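Local coordinates for oxygen-independent coproporphyrinogen III oxidase (Escherichia coli, PDB 1OLT), which catalyses the anaerobic, S-adenosylmethionine-dependent oxidative decarboxylation of coproporphyrinogen III to protoporphyrinogen IX in haem biosynthesis, at residues His58-Lys64 and Asn72-Arg77; Gly163-Leu167 and Gly202-Thr206. All coordinates share one frame; numbering follows the deposited sequence.

Contact 1. Residues His58-Lys64 and Asn72-Arg77. With SF4 (iron/sulfur cluster), chain B.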
ATOM      1  N   HIS A  58      -9.503   6.302   5.531  1.00 11.77           N
ATOM      2  CA  HIS A  58      -8.316   7.003   5.953  1.00 11.60           C
ATOM      3  C   HIS A  58      -8.605   7.608   7.343  1.00 12.11           C
ATOM      4  O   HIS A  58      -9.599   8.284   7.522  1.00 13.26           O
ATOM      5  CB  HIS A  58      -7.945   8.131   5.036  1.00 11.19           C
ATOM      6  CG  HIS A  58      -6.502   8.498   5.146  1.00 12.69           C
ATOM      7  ND1 HIS A  58      -5.505   7.677   4.671  1.00 13.35           N
ATOM      8  CD2 HIS A  58      -5.886   9.588   5.678  1.00 13.81           C
ATOM      9  CE1 HIS A  58      -4.332   8.268   4.880  1.00 15.04           C
ATOM     10  NE2 HIS A  58      -4.540   9.426   5.488  1.00 12.18           N
ATOM     11  N   ILE A  59      -7.766   7.310   8.296  1.00 12.20           N
ATOM     12  CA  ILE A  59      -7.830   7.880   9.625  1.00 12.54           C
ATOM     13  C   ILE A  59      -6.530   8.679   9.793  1.00 12.20           C
ATOM     14  O   ILE A  59      -5.445   8.083   9.903  1.00 12.84           O
ATOM     15  CB  ILE A  59      -7.936   6.792  10.728  1.00 11.76           C
ATOM     16  CG1 ILE A  59      -9.125   5.842  10.605  1.00 14.56           C
ATOM     17  CG2 ILE A  59      -8.015   7.474  12.114  1.00 12.90           C
ATOM     18  CD1 ILE A  59     -10.442   6.504  10.612  1.00 18.30           C
ATOM     19  N   PRO A  60      -6.579  10.007   9.721  1.00 12.43           N
ATOM     20  CA  PRO A  60      -5.323  10.725   9.579  1.00 12.84           C
ATOM     21  C   PRO A  60      -4.522  10.997  10.846  1.00 13.13           C
ATOM     22  O   PRO A  60      -3.338  11.300  10.727  1.00 13.05           O
ATOM     23  CB  PRO A  60      -5.758  12.053   8.944  1.00 12.34           C
ATOM     24  CG  PRO A  60      -7.177  12.310   9.533  1.00 11.58           C
ATOM     25  CD  PRO A  60      -7.746  10.926   9.600  1.00 11.48           C
ATOM     26  N   PHE A  61      -5.103  10.832  12.022  1.00 13.33           N
ATOM     27  CA  PHE A  61      -4.510  11.330  13.220  1.00 13.03           C
ATOM     28  C   PHE A  61      -3.382  10.439  13.755  1.00 13.46           C
ATOM     29  O   PHE A  61      -3.488   9.203  13.743  1.00 13.80           O
ATOM     30  CB  PHE A  61      -5.637  11.576  14.277  1.00 13.46           C
ATOM     31  CG  PHE A  61      -6.712  12.471  13.802  1.00 12.38           C
ATOM     32  CD1 PHE A  61      -6.471  13.773  13.548  1.00 14.64           C
ATOM     33  CD2 PHE A  61      -7.978  11.959  13.556  1.00 16.92           C
ATOM     34  CE1 PHE A  61      -7.491  14.593  13.041  1.00 14.76           C
ATOM     35  CE2 PHE A  61      -8.962  12.765  13.062  1.00 14.03           C
ATOM     36  CZ  PHE A  61      -8.731  14.059  12.852  1.00 11.05           C
ATOM     37  N   CYS A  62      -2.332  11.090  14.248  1.00 12.04           N
ATOM     38  CA  CYS A  62      -1.250  10.434  14.972  1.00 12.32           C
ATOM     39  C   CYS A  62      -0.972  11.161  16.290  1.00 12.16           C
ATOM     40  O   CYS A  62      -1.170  12.363  16.407  1.00 10.84           O
ATOM     41  CB  CYS A  62       0.012  10.375  14.125  1.00 12.72           C
ATOM     42  SG  CYS A  62      -0.184   9.589  12.527  1.00 12.55           S
ATOM     43  N   HIS A  63      -0.460  10.426  17.273  1.00 11.75           N
ATOM     44  CA  HIS A  63      -0.142  10.991  18.602  1.00 12.95           C
ATOM     45  C   HIS A  63       1.089  11.920  18.561  1.00 12.92           C
ATOM     46  O   HIS A  63       1.142  12.922  19.269  1.00 11.51           O
ATOM     47  CB  HIS A  63       0.117   9.866  19.622  1.00 12.28           C
ATOM     48  CG  HIS A  63      -1.092   9.028  19.877  1.00 13.15           C
ATOM     49  ND1 HIS A  63      -2.306   9.565  20.236  1.00 18.03           N
ATOM     50  CD2 HIS A  63      -1.244   7.693  19.936  1.00 14.57           C
ATOM     51  CE1 HIS A  63      -3.184   8.597  20.423  1.00 16.65           C
ATOM     52  NE2 HIS A  63      -2.573   7.450  20.233  1.00 19.45           N
ATOM     53  N   LYS A  64       2.062  11.573  17.696  1.00 11.98           N
ATOM     54  CA  LYS A  64       3.402  12.130  17.775  1.00 11.94           C
ATOM     55  C   LYS A  64       4.084  12.217  16.370  1.00 11.78           C
ATOM     56  O   LYS A  64       3.787  11.396  15.492  1.00 13.16           O
ATOM     57  CB  LYS A  64       4.220  11.241  18.726  1.00 12.06           C
ATOM     58  CG  LYS A  64       5.509  11.917  19.199  1.00 13.85           C
ATOM     59  CD  LYS A  64       6.395  11.043  20.142  1.00 13.25           C
ATOM     60  CE  LYS A  64       5.685  10.637  21.499  1.00 13.40           C
ATOM     61  NZ  LYS A  64       6.661   9.764  22.331  1.00 13.22           N
ATOM     62  N   ASN A  72      -0.096  10.987   4.434  0.70 12.73           N
ATOM     63  CA  ASN A  72      -1.112  11.984   4.699  0.70 13.05           C
ATOM     64  C   ASN A  72      -1.600  11.726   6.158  0.70 12.93           C
ATOM     65  O   ASN A  72      -2.259  10.743   6.463  0.70 12.19           O
ATOM     66  CB  ASN A  72      -2.244  11.951   3.676  0.70 12.69           C
ATOM     67  CG  ASN A  72      -3.329  13.030   3.974  0.70 15.61           C
ATOM     68  OD1 ASN A  72      -4.116  12.940   4.994  0.70 14.97           O
ATOM     69  ND2 ASN A  72      -3.377  14.047   3.126  0.70 12.06           N
ATOM     70  N   LYS A  73      -1.195  12.609   7.057  0.70 12.73           N
ATOM     71  CA  LYS A  73      -1.434  12.416   8.480  0.70 13.05           C
ATOM     72  C   LYS A  73      -1.429  13.786   9.184  0.70 14.00           C
ATOM     73  O   LYS A  73      -0.896  14.746   8.653  0.70 13.13           O
ATOM     74  CB  LYS A  73      -0.374  11.494   9.084  0.70 13.37           C
ATOM     75  CG  LYS A  73       1.093  12.027   8.997  0.70 13.98           C
ATOM     76  CD  LYS A  73       1.537  12.894  10.161  0.70 16.84           C
ATOM     77  CE  LYS A  73       3.048  13.130  10.171  0.70 17.10           C
ATOM     78  NZ  LYS A  73       3.433  14.041   9.067  0.70 20.13           N
ATOM     79  N   ILE A  74      -2.057  13.831  10.371  1.00 14.03           N
ATOM     80  CA  ILE A  74      -2.176  15.029  11.208  1.00 14.19           C
ATOM     81  C   ILE A  74      -1.808  14.636  12.622  1.00 12.50           C
ATOM     82  O   ILE A  74      -2.506  13.844  13.239  1.00 14.04           O
ATOM     83  CB  ILE A  74      -3.652  15.524  11.206  1.00 14.90           C
ATOM     84  CG1 ILE A  74      -4.076  15.938   9.739  1.00 20.34           C
ATOM     85  CG2 ILE A  74      -3.830  16.728  12.215  1.00 16.35           C
ATOM     86  CD1 ILE A  74      -5.587  16.082   9.540  1.00 21.79           C
ATOM     87  N   VAL A  75      -0.730  15.182  13.158  1.00 12.73           N
ATOM     88  CA  VAL A  75      -0.287  14.901  14.476  1.00 12.50           C
ATOM     89  C   VAL A  75      -1.044  15.865  15.403  1.00 12.85           C
ATOM     90  O   VAL A  75      -1.023  17.044  15.189  1.00 12.01           O
ATOM     91  CB  VAL A  75       1.240  15.182  14.629  1.00 14.73           C
ATOM     92  CG1 VAL A  75       1.650  15.068  16.108  1.00 14.17           C
ATOM     93  CG2 VAL A  75       2.046  14.218  13.799  1.00 15.21           C
ATOM     94  N   THR A  76      -1.726  15.341  16.404  1.00 13.05           N
ATOM     95  CA  THR A  76      -2.444  16.164  17.334  1.00 12.75           C
ATOM     96  C   THR A  76      -2.708  15.419  18.630  1.00 12.82           C
ATOM     97  O   THR A  76      -2.951  14.235  18.648  1.00 11.44           O
ATOM     98  CB  THR A  76      -3.749  16.681  16.731  1.00 12.63           C
ATOM     99  OG1 THR A  76      -4.485  17.462  17.693  1.00 10.42           O
ATOM    100  CG2 THR A  76      -4.692  15.554  16.405  1.00 14.17           C
ATOM    101  N   ARG A  77      -2.642  16.180  19.716  1.00 12.39           N
ATOM    102  CA  ARG A  77      -3.039  15.693  21.006  1.00 12.99           C
ATOM    103  C   ARG A  77      -4.509  16.020  21.340  1.00 13.21           C
ATOM    104  O   ARG A  77      -5.013  15.628  22.395  1.00 12.41           O
ATOM    105  CB  ARG A  77      -2.096  16.298  22.060  1.00 13.43           C
ATOM    106  CG  ARG A  77      -0.622  15.737  21.975  1.00 12.47           C
ATOM    107  CD  ARG A  77      -0.606  14.192  22.032  1.00 12.73           C
ATOM    108  NE  ARG A  77       0.697  13.653  22.332  1.00 13.17           N
ATOM    109  CZ  ARG A  77       0.892  12.370  22.589  1.00 13.01           C
ATOM    110  NH1 ARG A  77      -0.141  11.552  22.685  1.00 12.43           N
ATOM    111  NH2 ARG A  77       2.101  11.908  22.815  1.00 11.28           N
TER
HETATM  112 FE1  SF4 B 500       1.933   8.746  12.106  1.00 23.82          FE
HETATM  113 FE2  SF4 B 500       3.629   8.469  10.077  1.00 25.67          FE
HETATM  114 FE3  SF4 B 500       2.779   6.496  11.468  1.00 28.86          FE
HETATM  115 FE4  SF4 B 500       4.301   8.062  12.393  1.00 28.04          FE
HETATM  116  S1  SF4 B 500       4.877   6.697  10.640  1.00 15.00           S
HETATM  117  S2  SF4 B 500       2.631   7.253  13.616  1.00 13.41           S
HETATM  118  S3  SF4 B 500       3.644   9.947  11.734  1.00 15.21           S
HETATM  119  S4  SF4 B 500       1.629   7.774  10.150  1.00 17.11           S
HETATM  120  O   HOH W   1      -3.272  11.854  22.345  1.00 31.25           O
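H58 meets N72 with the edge of its ring: NE2 donates to the backbone O of N72 over 2.8 Å, the acceptor lying close to the imidazole plane. Rotation about the first side-chain bond (chi1 -158°) swings CG away from the backbone N of H58 and carries the ring across to N72; ND1 pairs with the hydroxyl of Y56, and the two bonds together fix the ring's rotation. Beyond H58 the backbones form a short parallel ladder, in which I74 N bonds to P60 O, C62 N to I74 O and T76 N to C62 O. On one face lie F61 and I74: CD1 of the F61 ring is 4.1 Å from CB of I74 and 3.8 Å from CG2 of T76, while CG of P60 covers the centre of one ring face. The other face holds V75 and C62, whose SG, set beside its own backbone N (chi1 -56°), binds iron FE1 at 2.3 Å. At the far end the H63 carbonyl O sits over one face of the R77 guanidinium, at too poor an angle to NE for a hydrogen bond; NH1 of R77 forms a salt bridge with E150 and donates to a water shared with ND1 of H63. The arrangement is that of the radical SAM cluster-binding loop, the CX3CX2C motif of C62, C66 and C69, closed at its base by parallel strands.

Contact 2. Residues Gly163-Leu167 and Gly202-Thr206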
ATOM      1  N   GLY A 163     -14.329  -7.700  14.483  1.00 15.40           N
ATOM      2  CA  GLY A 163     -14.298  -8.490  13.261  1.00 15.19           C
ATOM      3  C   GLY A 163     -12.985  -8.245  12.493  1.00 14.06           C
ATOM      4  O   GLY A 163     -12.800  -8.810  11.414  1.00 13.15           O
ATOM      5  N   PHE A 164     -12.063  -7.477  13.060  1.00 12.32           N
ATOM      6  CA  PHE A 164     -10.746  -7.348  12.380  1.00 13.21           C
ATOM      7  C   PHE A 164     -10.011  -8.680  12.405  1.00 13.16           C
ATOM      8  O   PHE A 164     -10.007  -9.346  13.425  1.00 13.07           O
ATOM      9  CB  PHE A 164      -9.903  -6.262  12.988  1.00 13.00           C
ATOM     10  CG  PHE A 164     -10.373  -4.871  12.642  1.00 14.78           C
ATOM     11  CD1 PHE A 164     -11.337  -4.232  13.413  1.00 14.39           C
ATOM     12  CD2 PHE A 164      -9.884  -4.206  11.537  1.00 14.97           C
ATOM     13  CE1 PHE A 164     -11.730  -2.974  13.092  1.00 13.82           C
ATOM     14  CE2 PHE A 164     -10.348  -2.941  11.200  1.00 15.05           C
ATOM     15  CZ  PHE A 164     -11.238  -2.326  12.001  1.00 13.08           C
ATOM     16  N   ASN A 165      -9.448  -9.078  11.277  1.00 13.41           N
ATOM     17  CA  ASN A 165      -8.694 -10.354  11.166  1.00 14.01           C
ATOM     18  C   ASN A 165      -7.257 -10.249  10.620  1.00 14.89           C
ATOM     19  O   ASN A 165      -6.534 -11.289  10.529  1.00 15.14           O
ATOM     20  CB  ASN A 165      -9.507 -11.417  10.411  1.00 14.40           C
ATOM     21  CG  ASN A 165     -10.120 -10.910   9.098  1.00 15.84           C
ATOM     22  OD1 ASN A 165      -9.547 -10.105   8.374  1.00 13.76           O
ATOM     23  ND2 ASN A 165     -11.282 -11.430   8.785  1.00 16.47           N
ATOM     24  N   ARG A 166      -6.887  -9.038  10.207  0.80 14.88           N
ATOM     25  CA  ARG A 166      -5.561  -8.761   9.783  0.80 15.46           C
ATOM     26  C   ARG A 166      -5.064  -7.443  10.316  0.80 14.53           C
ATOM     27  O   ARG A 166      -5.768  -6.487  10.382  0.80 13.45           O
ATOM     28  CB  ARG A 166      -5.474  -8.670   8.298  0.80 16.71           C
ATOM     29  CG  ARG A 166      -6.129  -9.806   7.627  0.80 20.69           C
ATOM     30  CD  ARG A 166      -5.584 -10.090   6.344  0.80 26.47           C
ATOM     31  NE  ARG A 166      -5.921 -11.447   5.923  0.80 28.86           N
ATOM     32  CZ  ARG A 166      -5.760 -11.835   4.703  0.80 31.12           C
ATOM     33  NH1 ARG A 166      -5.231 -10.971   3.825  0.80 31.48           N
ATOM     34  NH2 ARG A 166      -6.110 -13.087   4.349  0.80 32.53           N
ATOM     35  N   LEU A 167      -3.788  -7.403  10.669  0.70 13.22           N
ATOM     36  CA  LEU A 167      -3.160  -6.156  11.094  0.70 14.30           C
ATOM     37  C   LEU A 167      -1.743  -5.967  10.521  0.70 13.38           C
ATOM     38  O   LEU A 167      -1.038  -6.945  10.223  0.70 12.32           O
ATOM     39  CB  LEU A 167      -3.166  -6.030  12.624  0.70 14.84           C
ATOM     40  CG  LEU A 167      -2.182  -6.679  13.596  0.70 17.39           C
ATOM     41  CD1 LEU A 167      -0.742  -6.157  13.596  0.70 17.90           C
ATOM     42  CD2 LEU A 167      -2.783  -6.515  15.004  0.70 19.81           C
ATOM     43  N   GLY A 202      -5.657 -14.867  17.375  1.00 14.51           N
ATOM     44  CA  GLY A 202      -6.145 -15.327  16.081  1.00 16.07           C
ATOM     45  C   GLY A 202      -5.908 -14.370  14.897  1.00 16.46           C
ATOM     46  O   GLY A 202      -6.363 -14.669  13.803  1.00 18.03           O
ATOM     47  N   PHE A 203      -5.212 -13.260  15.075  1.00 15.21           N
ATOM     48  CA  PHE A 203      -4.805 -12.487  13.887  1.00 15.93           C
ATOM     49  C   PHE A 203      -3.815 -13.336  13.039  1.00 16.53           C
ATOM     50  O   PHE A 203      -2.964 -14.013  13.608  1.00 16.73           O
ATOM     51  CB  PHE A 203      -4.138 -11.199  14.240  1.00 15.31           C
ATOM     52  CG  PHE A 203      -5.077 -10.119  14.636  1.00 17.14           C
ATOM     53  CD1 PHE A 203      -5.653  -9.303  13.683  1.00 17.53           C
ATOM     54  CD2 PHE A 203      -5.370  -9.913  15.992  1.00 15.32           C
ATOM     55  CE1 PHE A 203      -6.547  -8.276  14.055  1.00 20.34           C
ATOM     56  CE2 PHE A 203      -6.216  -8.884  16.405  1.00 18.68           C
ATOM     57  CZ  PHE A 203      -6.851  -8.060  15.445  1.00 18.96           C
ATOM     58  N   THR A 204      -4.003 -13.332  11.721  1.00 17.60           N
ATOM     59  CA  THR A 204      -3.088 -14.013  10.757  1.00 17.74           C
ATOM     60  C   THR A 204      -2.638 -13.027   9.726  1.00 16.94           C
ATOM     61  O   THR A 204      -3.192 -11.985   9.589  1.00 17.35           O
ATOM     62  CB  THR A 204      -3.781 -15.177  10.023  1.00 17.70           C
ATOM     63  OG1 THR A 204      -4.993 -14.708   9.444  1.00 19.47           O
ATOM     64  CG2 THR A 204      -4.241 -16.243  10.959  1.00 20.80           C
ATOM     65  N   SER A 205      -1.634 -13.363   8.937  0.60 16.83           N
ATOM     66  CA  SER A 205      -1.073 -12.426   7.944  0.60 16.81           C
ATOM     67  C   SER A 205      -0.598 -11.126   8.518  0.60 16.78           C
ATOM     68  O   SER A 205      -0.694 -10.079   7.866  0.60 17.25           O
ATOM     69  CB  SER A 205      -2.080 -12.104   6.841  0.60 17.45           C
ATOM     70  OG  SER A 205      -2.503 -13.290   6.209  0.60 14.44           O
ATOM     71  N   THR A 206      -0.081 -11.160   9.741  1.00 16.29           N
ATOM     72  CA  THR A 206       0.445  -9.941  10.368  1.00 16.15           C
ATOM     73  C   THR A 206       1.706  -9.395   9.697  1.00 15.33           C
ATOM     74  O   THR A 206       2.713 -10.109   9.549  1.00 13.34           O
ATOM     75  CB  THR A 206       0.733 -10.220  11.830  1.00 16.86           C
ATOM     76  OG1 THR A 206      -0.509 -10.475  12.485  1.00 18.50           O
ATOM     77  CG2 THR A 206       1.238  -9.034  12.517  1.00 20.16           C
TER
HETATM   78  O   HOH W   2      -7.047 -13.643  11.180  1.00 43.89           O
HETATM   79  O   HOH W   3      -2.828 -10.001  11.473  1.00 32.99           O
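F203 and L167 meet in a beta-alpha-beta crossover of the radical SAM barrel, near the start of strand 166-172 and just ahead of its parallel neighbour, strand 207-212. L167 sets CD2 almost exactly over the centre of the F203 ring, 4.1 Å from the centroid, a CH-pi contact. At the edge of the ring CD1 of F203 lies 3.7 Å from N of R166, and CE1 comes within 3.7 Å of O of F164. Without the phenyl ring, as with an alanine here, CD2 of L167 would probably lose the face it rests on and a gap would open beside the F164-R166 backbone. A198 and R160 also touch the phenyl group, bringing helices 188-200 and 154-161 to it. What positions F203 is the helix end just before it: G202, with positive phi, completes a Schellman motif in which F203 N bonds to A198 O. On the opposing segment, N165 is fastened to strand 140-146, its OD1 accepting from I142 N and its ND2 donating to A140 O. The direct bond from T204 N to N165 O is weak, at 3.5 Å. A water bridges the two segments, accepting from L167 N at 2.9 Å and donating to T204 O at 2.8 Å.

Followed from the N terminus, the chain first meets contact 1, where it leaves strand 53-62, runs through residues 63-73 without helix or strand, and returns as strand 74-75; this closure is complete before contact 2 begins. The chain then passes through strands 105-112 and 140-146 to reach 163-167. Contact 2 closes a longer excursion of 34 residues, mostly helix, that leads to 202-206. The two closures are therefore in series and neither nest nor cross. With centres about 23 Å apart the contacts do not touch, yet the same sheet joins them: contact 1 adds a short strand beside 53-62 at the cluster, while contact 2 ties helix 188-200 to the entry of strands 166-172 and 207-212.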